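Local coordinates for protein bottromycin amidohydrolase (Streptomyces purpureus, PDB 6I5S) that probably hydrolyses a thiazoline-containing precursor as the gatekeeper zinc amidohydrolase of bottromycin biosynthesis, at residues 59-64 with 398-403. Residues are numbered along the deposited sequence; the frame is centred on the assembly and turned at random.
Sequences LEVADG and GRADLV
Ala400 N gives its hydrogen to Gly64 O at 2.9 Å, the one hydrogen bond between 59-64 and 398-403. The N-H points almost straight at the oxygen (160°) yet meets it from above the carbonyl plane. Ala400 CB also approaches Gly64 O, at 3.6 Å. The case illustrates how two sheets can pack through apolar side chains while a single backbone bond pins the loops at one end. Val61 holds CG1 anti to its own nitrogen (chi1 176°), which brings Val61 CG1 to 3.7 Å from Ala400 CB. Further along, Leu59 and Leu402 reach for each other tip to tip, CD2 of Leu59 standing 3.6 Å from CD1 of Leu402. Leu423 touches Val61, Ala400 and Leu402 and so continues this apolar layer. Ala400 itself is the centre of an inverse gamma turn, closed by a weak bond from Asp401 N to Arg399 O. The side chains of the same two residues also meet: Arg399 NE donates to the syn side of Asp401 OD2 at 2.6 Å, the carboxylate lying at the guanidinium edge, while Asp401 OD1 accepts from Asp425 N. With Arg399 cut back to an alanine, OD2 of the buried Asp401 would probably lose its charged mate and the carboxylate be held less firmly. Far from the zinc ions, strand 57-62 of the three-stranded antiparallel sheet faces strand 402-405 of the mixed sheet, consistent with the small beta domain that, in amidohydrolase-superfamily enzymes, combines N-terminal strands with strands after the barrel.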
loop_
_atom_site.group_PDB
_atom_site.type_symbol
_atom_site.label_atom_id
_atom_site.label_comp_id
_atom_site.label_asym_id
_atom_site.label_seq_id
_atom_site.Cartn_x
_atom_site.Cartn_y
_atom_site.Cartn_z
ATOM N N LEU A 59 -19.743 13.741 14.470
ATOM C CA LEU A 59 -19.771 12.589 13.586
ATOM C C LEU A 59 -20.494 11.431 14.269
ATOM O O LEU A 59 -20.071 10.983 15.338
ATOM C CB LEU A 59 -18.332 12.190 13.253
ATOM C CG LEU A 59 -18.172 10.826 12.582
ATOM C CD1 LEU A 59 -18.897 10.802 11.223
ATOM C CD2 LEU A 59 -16.710 10.487 12.411
ATOM N N GLU A 60 -21.553 10.931 13.638
ATOM C CA GLU A 60 -22.293 9.779 14.135
ATOM C C GLU A 60 -21.919 8.543 13.334
ATOM O O GLU A 60 -22.041 8.529 12.096
ATOM C CB GLU A 60 -23.793 10.023 14.050
ATOM C CG GLU A 60 -24.578 8.834 14.536
ATOM C CD GLU A 60 -26.059 8.989 14.383
ATOM O OE1 GLU A 60 -26.527 10.105 14.065
ATOM O OE2 GLU A 60 -26.747 7.968 14.585
ATOM N N VAL A 61 -21.420 7.523 14.033
ATOM C CA VAL A 61 -21.121 6.208 13.457
ATOM C C VAL A 61 -22.114 5.213 14.040
ATOM O O VAL A 61 -22.290 5.148 15.261
ATOM C CB VAL A 61 -19.676 5.788 13.766
ATOM C CG1 VAL A 61 -19.391 4.401 13.250
ATOM C CG2 VAL A 61 -18.683 6.772 13.137
ATOM N N ALA A 62 -22.754 4.443 13.172
ATOM C CA ALA A 62 -23.777 3.485 13.570
ATOM C C ALA A 62 -23.414 2.140 12.961
ATOM O O ALA A 62 -23.430 1.987 11.739
ATOM C CB ALA A 62 -25.149 3.946 13.107
ATOM N N ASP A 63 -23.091 1.160 13.815
ATOM C CA ASP A 63 -22.758 -0.193 13.358
ATOM C C ASP A 63 -21.710 -0.154 12.257
ATOM O O ASP A 63 -21.810 -0.851 11.248
ATOM C CB ASP A 63 -24.002 -0.946 12.855
ATOM C CG ASP A 63 -23.775 -2.446 12.777
ATOM O OD1 ASP A 63 -22.942 -2.955 13.557
ATOM O OD2 ASP A 63 -24.421 -3.110 11.954
ATOM N N GLY A 64 -20.678 0.675 12.460
ATOM C CA GLY A 64 -19.563 0.726 11.557
ATOM C C GLY A 64 -19.810 1.454 10.246
ATOM O O GLY A 64 -19.059 1.264 9.296
ATOM N N GLY A 398 -20.057 5.668 3.872
ATOM C CA GLY A 398 -20.117 4.221 3.901
ATOM C C GLY A 398 -19.385 3.698 5.115
ATOM O O GLY A 398 -19.594 4.161 6.243
ATOM N N ARG A 399 -18.479 2.752 4.896
ATOM C CA ARG A 399 -17.802 2.110 6.005
ATOM C C ARG A 399 -16.993 3.142 6.778
ATOM O O ARG A 399 -16.319 4.005 6.222
ATOM C CB ARG A 399 -16.896 0.969 5.521
ATOM C CG ARG A 399 -16.224 0.175 6.663
ATOM C CD ARG A 399 -15.573 -1.142 6.242
ATOM N NE ARG A 399 -14.584 -0.979 5.171
ATOM C CZ ARG A 399 -14.663 -1.540 3.970
ATOM N NH1 ARG A 399 -15.674 -2.329 3.665
ATOM N NH2 ARG A 399 -13.715 -1.316 3.073
ATOM N N ALA A 400 -17.056 3.050 8.090
ATOM C CA ALA A 400 -16.403 4.020 8.959
ATOM C C ALA A 400 -14.954 3.595 9.140
ATOM O O ALA A 400 -14.554 2.989 10.141
ATOM C CB ALA A 400 -17.148 4.121 10.277
ATOM N N ASP A 401 -14.173 3.890 8.112
ATOM C CA ASP A 401 -12.732 3.739 8.084
ATOM C C ASP A 401 -12.144 5.159 8.034
ATOM O O ASP A 401 -12.148 5.802 6.979
ATOM C CB ASP A 401 -12.285 2.967 6.844
ATOM C CG ASP A 401 -12.761 1.523 6.785
ATOM O OD1 ASP A 401 -12.954 0.840 7.825
ATOM O OD2 ASP A 401 -12.938 1.041 5.629
ATOM N N LEU A 402 -11.589 5.628 9.140
ATOM C CA LEU A 402 -11.184 7.023 9.270
ATOM C C LEU A 402 -9.954 7.117 10.150
ATOM O O LEU A 402 -9.754 6.268 11.013
ATOM C CB LEU A 402 -12.306 7.841 9.900
ATOM C CG LEU A 402 -13.637 7.925 9.154
ATOM C CD1 LEU A 402 -14.705 8.604 10.033
ATOM C CD2 LEU A 402 -13.396 8.707 7.846
ATOM N N VAL A 403 -9.161 8.178 9.971
ATOM C CA VAL A 403 -7.976 8.407 10.789
ATOM C C VAL A 403 -8.137 9.724 11.537
ATOM O O VAL A 403 -8.544 10.731 10.955
ATOM C CB VAL A 403 -6.702 8.437 9.940
ATOM C CG1 VAL A 403 -5.481 8.365 10.815
ATOM C CG2 VAL A 403 -6.710 7.262 8.930
#